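PDB 5IM3: ribonucleoside-diphosphate reductase from Pseudomonas aeruginosa, which probably catalyses the reduction of ribonucleoside diphosphates to 2'-deoxyribonucleoside diphosphates for DNA synthesis, and is an allosteric enzyme that binds dATP. Local coordinates for residues T629-L634 / C701-E706; Y695-S700 / L748-L753. All blocks are in the same frame, centred on the assembly; numbering follows the deposited sequence.

Interaction 1 of 2, residues T629-L634 / C701-E706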
loop_
_atom_site.group_PDB
_atom_site.type_symbol
_atom_site.label_atom_id
_atom_site.label_comp_id
_atom_site.label_asym_id
_atom_site.label_seq_id
_atom_site.Cartn_x
_atom_site.Cartn_y
_atom_site.Cartn_z
ATOM N N THR A 629 -7.739 -27.053 53.009
ATOM C CA THR A 629 -6.511 -27.831 52.914
ATOM C C THR A 629 -5.514 -27.185 51.963
ATOM O O THR A 629 -4.303 -27.270 52.191
ATOM C CB THR A 629 -6.825 -29.257 52.464
ATOM O OG1 THR A 629 -7.691 -29.876 53.423
ATOM C CG2 THR A 629 -5.550 -30.085 52.339
ATOM N N ALA A 630 -6.001 -26.547 50.897
ATOM C CA ALA A 630 -5.112 -25.875 49.955
ATOM C C ALA A 630 -4.319 -24.772 50.645
ATOM O O ALA A 630 -3.095 -24.684 50.494
ATOM C CB ALA A 630 -5.924 -25.304 48.794
ATOM N N VAL A 631 -5.003 -23.917 51.408
ATOM C CA VAL A 631 -4.324 -22.809 52.071
ATOM C C VAL A 631 -3.279 -23.334 53.046
ATOM O O VAL A 631 -2.174 -22.789 53.146
ATOM C CB VAL A 631 -5.349 -21.896 52.773
ATOM C CG1 VAL A 631 -4.643 -20.820 53.596
ATOM C CG2 VAL A 631 -6.279 -21.255 51.747
ATOM N N ARG A 632 -3.606 -24.401 53.781
ATOM C CA ARG A 632 -2.636 -24.971 54.708
ATOM C C ARG A 632 -1.393 -25.449 53.970
ATOM O O ARG A 632 -0.263 -25.163 54.382
ATOM C CB ARG A 632 -3.263 -26.121 55.495
ATOM C CG ARG A 632 -2.366 -26.650 56.605
ATOM C CD ARG A 632 -2.980 -27.852 57.310
ATOM N NE ARG A 632 -2.202 -28.245 58.481
ATOM C CZ ARG A 632 -2.388 -27.759 59.704
ATOM N NH1 ARG A 632 -3.331 -26.854 59.932
ATOM N NH2 ARG A 632 -1.625 -28.179 60.708
ATOM N N MET A 633 -1.583 -26.181 52.870
ATOM C CA MET A 633 -0.443 -26.637 52.082
ATOM C C MET A 633 0.399 -25.462 51.604
ATOM O O MET A 633 1.635 -25.525 51.621
ATOM C CB MET A 633 -0.931 -27.465 50.894
ATOM C CG MET A 633 -1.645 -28.742 51.305
ATOM S SD MET A 633 -2.456 -29.577 49.932
ATOM C CE MET A 633 -1.063 -30.031 48.906
ATOM N N LEU A 634 -0.249 -24.374 51.179
ATOM C CA LEU A 634 0.501 -23.210 50.716
ATOM C C LEU A 634 1.243 -22.541 51.865
ATOM O O LEU A 634 2.371 -22.068 51.691
ATOM C CB LEU A 634 -0.435 -22.217 50.026
ATOM C CG LEU A 634 -0.954 -22.631 48.646
ATOM C CD1 LEU A 634 -1.916 -21.586 48.091
ATOM C CD2 LEU A 634 0.192 -22.865 47.665
ATOM N N CYS A 701 -7.798 -17.595 58.769
ATOM C CA CYS A 701 -8.093 -17.355 60.179
ATOM C C CYS A 701 -7.847 -18.606 61.014
ATOM O O CYS A 701 -7.407 -18.515 62.166
ATOM C CB CYS A 701 -9.541 -16.887 60.347
ATOM S SG CYS A 701 -9.951 -15.320 59.549
ATOM N N ASP A 702 -8.139 -19.784 60.457
ATOM C CA ASP A 702 -7.934 -21.022 61.203
ATOM C C ASP A 702 -6.451 -21.284 61.441
ATOM O O ASP A 702 -6.061 -21.733 62.525
ATOM C CB ASP A 702 -8.572 -22.197 60.460
ATOM C CG ASP A 702 -10.070 -22.034 60.283
ATOM O OD1 ASP A 702 -10.665 -21.181 60.976
ATOM O OD2 ASP A 702 -10.652 -22.763 59.453
ATOM N N LEU A 703 -5.611 -21.013 60.440
ATOM C CA LEU A 703 -4.170 -21.161 60.626
ATOM C C LEU A 703 -3.639 -20.154 61.639
ATOM O O LEU A 703 -2.723 -20.467 62.410
ATOM C CB LEU A 703 -3.449 -21.011 59.287
ATOM C CG LEU A 703 -3.831 -22.034 58.214
ATOM C CD1 LEU A 703 -3.109 -21.724 56.912
ATOM C CD2 LEU A 703 -3.528 -23.460 58.669
ATOM N N ALA A 704 -4.203 -18.945 61.660
ATOM C CA ALA A 704 -3.784 -17.955 62.648
ATOM C C ALA A 704 -4.081 -18.432 64.063
ATOM O O ALA A 704 -3.302 -18.177 64.990
ATOM C CB ALA A 704 -4.475 -16.620 62.381
ATOM N N ASP A 705 -5.208 -19.124 64.251
ATOM C CA ASP A 705 -5.533 -19.656 65.569
ATOM C C ASP A 705 -4.556 -20.747 65.986
ATOM O O ASP A 705 -4.270 -20.900 67.178
ATOM C CB ASP A 705 -6.963 -20.200 65.579
ATOM C CG ASP A 705 -8.000 -19.128 65.300
ATOM O OD1 ASP A 705 -7.766 -17.957 65.663
ATOM O OD2 ASP A 705 -9.056 -19.461 64.724
ATOM N N GLU A 706 -4.029 -21.503 65.022
ATOM C CA GLU A 706 -3.160 -22.639 65.305
ATOM C C GLU A 706 -1.682 -22.267 65.281
ATOM O O GLU A 706 -0.896 -22.807 66.065
ATOM C CB GLU A 706 -3.427 -23.756 64.290
ATOM C CG GLU A 706 -2.578 -25.005 64.481
ATOM C CD GLU A 706 -2.776 -26.018 63.370
ATOM O OE1 GLU A 706 -3.828 -25.966 62.693
ATOM O OE2 GLU A 706 -1.875 -26.858 63.165
#

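Interaction 2 of 2, residues Y695-S700 / L748-L753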
loop_
_atom_site.group_PDB
_atom_site.type_symbol
_atom_site.label_atom_id
_atom_site.label_comp_id
_atom_site.label_asym_id
_atom_site.label_seq_id
_atom_site.Cartn_x
_atom_site.Cartn_y
_atom_site.Cartn_z
ATOM N N TYR A 695 -14.026 -18.805 51.825
ATOM C CA TYR A 695 -13.386 -19.977 52.413
ATOM C C TYR A 695 -11.885 -19.776 52.568
ATOM O O TYR A 695 -11.305 -20.152 53.593
ATOM C CB TYR A 695 -13.687 -21.205 51.555
ATOM C CG TYR A 695 -15.161 -21.518 51.484
ATOM C CD1 TYR A 695 -15.956 -21.423 52.619
ATOM C CD2 TYR A 695 -15.762 -21.888 50.287
ATOM C CE1 TYR A 695 -17.293 -21.697 52.574
ATOM C CE2 TYR A 695 -17.109 -22.164 50.235
ATOM C CZ TYR A 695 -17.858 -22.060 51.394
ATOM O OH TYR A 695 -19.189 -22.325 51.369
ATOM N N ALA A 696 -11.235 -19.187 51.565
ATOM C CA ALA A 696 -9.801 -18.947 51.663
ATOM C C ALA A 696 -9.488 -18.016 52.828
ATOM O O ALA A 696 -8.597 -18.290 53.640
ATOM C CB ALA A 696 -9.276 -18.372 50.346
ATOM N N ILE A 697 -10.228 -16.912 52.937
ATOM C CA ILE A 697 -10.022 -15.998 54.055
ATOM C C ILE A 697 -10.330 -16.701 55.370
ATOM O O ILE A 697 -9.590 -16.567 56.351
ATOM C CB ILE A 697 -10.873 -14.727 53.863
ATOM C CG1 ILE A 697 -10.349 -13.929 52.660
ATOM C CG2 ILE A 697 -10.857 -13.868 55.134
ATOM C CD1 ILE A 697 -11.175 -12.710 52.304
ATOM N N GLN A 698 -11.422 -17.471 55.410
ATOM C CA GLN A 698 -11.765 -18.201 56.626
ATOM C C GLN A 698 -10.678 -19.205 56.993
ATOM O O GLN A 698 -10.366 -19.390 58.176
ATOM C CB GLN A 698 -13.109 -18.907 56.451
ATOM C CG GLN A 698 -13.598 -19.611 57.700
ATOM C CD GLN A 698 -14.922 -20.313 57.497
ATOM O OE1 GLN A 698 -15.137 -20.973 56.480
ATOM N NE2 GLN A 698 -15.823 -20.170 58.461
ATOM N N ALA A 699 -10.092 -19.866 55.990
ATOM C CA ALA A 699 -9.019 -20.821 56.256
ATOM C C ALA A 699 -7.800 -20.129 56.851
ATOM O O ALA A 699 -7.144 -20.672 57.748
ATOM C CB ALA A 699 -8.637 -21.556 54.971
ATOM N N SER A 700 -7.474 -18.932 56.361
ATOM C CA SER A 700 -6.333 -18.209 56.905
ATOM C C SER A 700 -6.549 -17.859 58.372
ATOM O O SER A 700 -5.589 -17.834 59.150
ATOM C CB SER A 700 -6.071 -16.947 56.079
ATOM O OG SER A 700 -4.718 -16.538 56.179
ATOM N N LEU A 748 -23.230 -13.397 49.920
ATOM C CA LEU A 748 -22.917 -13.993 51.211
ATOM C C LEU A 748 -23.053 -12.945 52.308
ATOM O O LEU A 748 -23.280 -11.761 52.046
ATOM C CB LEU A 748 -21.500 -14.581 51.217
ATOM C CG LEU A 748 -21.326 -16.035 50.769
ATOM C CD1 LEU A 748 -21.914 -16.280 49.387
ATOM C CD2 LEU A 748 -19.851 -16.403 50.794
ATOM N N ASP A 749 -22.911 -13.398 53.552
ATOM C CA ASP A 749 -22.896 -12.519 54.718
ATOM C C ASP A 749 -21.457 -12.417 55.209
ATOM O O ASP A 749 -20.936 -13.352 55.824
ATOM C CB ASP A 749 -23.812 -13.041 55.820
ATOM C CG ASP A 749 -23.781 -12.168 57.061
ATOM O OD1 ASP A 749 -23.435 -10.973 56.939
ATOM O OD2 ASP A 749 -24.098 -12.675 58.157
ATOM N N TRP A 750 -20.824 -11.277 54.943
ATOM C CA TRP A 750 -19.420 -11.081 55.271
ATOM C C TRP A 750 -19.206 -10.426 56.628
ATOM O O TRP A 750 -18.077 -10.446 57.131
ATOM C CB TRP A 750 -18.748 -10.228 54.193
ATOM C CG TRP A 750 -18.589 -10.935 52.885
ATOM C CD1 TRP A 750 -19.517 -11.037 51.889
ATOM C CD2 TRP A 750 -17.428 -11.637 52.426
ATOM N NE1 TRP A 750 -19.007 -11.763 50.840
ATOM C CE2 TRP A 750 -17.724 -12.141 51.144
ATOM C CE3 TRP A 750 -16.167 -11.889 52.975
ATOM C CZ2 TRP A 750 -16.804 -12.880 50.402
ATOM C CZ3 TRP A 750 -15.257 -12.625 52.238
ATOM C CH2 TRP A 750 -15.579 -13.110 50.965
ATOM N N ALA A 751 -20.247 -9.852 57.230
ATOM C CA ALA A 751 -20.070 -9.170 58.508
ATOM C C ALA A 751 -19.466 -10.069 59.578
ATOM O O ALA A 751 -18.549 -9.611 60.281
ATOM C CB ALA A 751 -21.411 -8.587 58.971
ATOM N N PRO A 752 -19.903 -11.321 59.759
ATOM C CA PRO A 752 -19.260 -12.157 60.786
ATOM C C PRO A 752 -17.807 -12.463 60.482
ATOM O O PRO A 752 -16.980 -12.494 61.402
ATOM C CB PRO A 752 -20.120 -13.431 60.791
ATOM C CG PRO A 752 -21.414 -13.031 60.164
ATOM C CD PRO A 752 -21.048 -12.008 59.137
ATOM N N LEU A 753 -17.468 -12.703 59.213
ATOM C CA LEU A 753 -16.078 -12.968 58.862
ATOM C C LEU A 753 -15.232 -11.702 58.938
ATOM O O LEU A 753 -14.050 -11.769 59.292
ATOM C CB LEU A 753 -15.997 -13.580 57.464
ATOM C CG LEU A 753 -14.612 -14.060 57.024
ATOM C CD1 LEU A 753 -14.089 -15.147 57.956
ATOM C CD2 LEU A 753 -14.649 -14.560 55.586
#

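Interaction 1 of 2, residues T629-L634 / C701-E706
Arg632 and Glu706 join helix 620-640 to the C-terminal end of helix 679-707 through a two-pronged, end-on salt bridge. NH1 of Arg632 donates to OE1 of Glu706 at 2.9 Å, and NH2 of Arg632 to OE2 of Glu706 at 2.8 Å, both bonds almost straight. Each carboxylate oxygen is met on its syn side, and both lie close to the plane of the guanidinium, although the two flat groups are turned 30° against each other. An extended chain suits the arginine to this span: with CG anti to the backbone N (chi1 -173°) and the chain extended as far as NE, the guanidinium is carried out to the glutamate, itself extended beyond CG. NH2 has a second acid, Glu334, and the two carboxylates probably offset the charges of Arg340 and Arg707, which lie close by.

Both helices belong to the barrel domain that gives this enzyme its ten-stranded alpha-beta barrel, and the axes of 629-634 and 701-706 approach to 10.6 Å at a crossing angle of -52°. Leu703 points toward 629-634 and divides its two methyls between two neighbours. Its CD1 rests on CG1 of Val631 at 3.8 Å. CD2 of Leu703 lies 4.0 Å from CG of Arg632, on the arginine's aliphatic stem, and the same methyl is 3.6 Å from NH1 of Arg632. On the side of helix 620-640 turned to helix 337-349, OG1 of Thr629 is hydrogen-bonded to OE2 of Glu343. On helix 679-707, Asp702 OD1 and Asp705 OD2 each form a salt bridge with Arg756, through NH2 and NH1 respectively.

Interaction 2 of 2, residues Y695-S700 / L748-L753
Trp750 and Leu753, from the segment that runs into helix 751-757, pack on Ile697 and Gln698 of helix 679-707, joining a short helix to a long one within the domain of the ten-stranded alpha-beta barrel. Along 748-753, Leu748 comes first, in the loop, its side chain resting on Tyr694. Asp749 precedes the turn into the helix, and its OD1 accepts a weak capping bond from the backbone N of Ala751; a short carboxylate suits a place where backbone N-H groups lack partners inside the helix.

Trp750 follows, offering a broad apolar ring with one polar atom. CZ3 of its indole meets CD1 of Ile697 at 4.1 Å, the methyl arriving at the ring edge, while NE1 is satisfied by Glu690, one of several neighbours that hold the ring. Tyr694 meets it edge-to-face, and the ring of Trp869 lies nearly parallel to it.

Leu753 closes the segment and is buried. Its first torsion of -173° sets CG beside the carbonyl carbon, which directs the branched end at the long helix, where the two methyls part company: CD2 touches CG2 of Ile697 at 3.9 Å, and CD1 sits 4.1 Å from CA of Gln698.

Helix 679-707 serves both contacts, offering successive parts of its length: 695-700 to the segment leading into helix 751-757 in interaction 2, and 701-706 to helix 620-640 in interaction 1. Their centres are 13 Å apart, and they touch where CB of Val631 meets CB of Ala699 at 4.0 Å. Both are largely buried, but interaction 1 reaches the surface at Glu706, and there it adds a salt bridge between a buried arginine and an exposed glutamate to its apolar packing. Interaction 2 has no hydrogen bond between its segments and relies on aliphatic and aromatic carbon. The aspartates of 701-706 also reach helix 751-757, through Arg756.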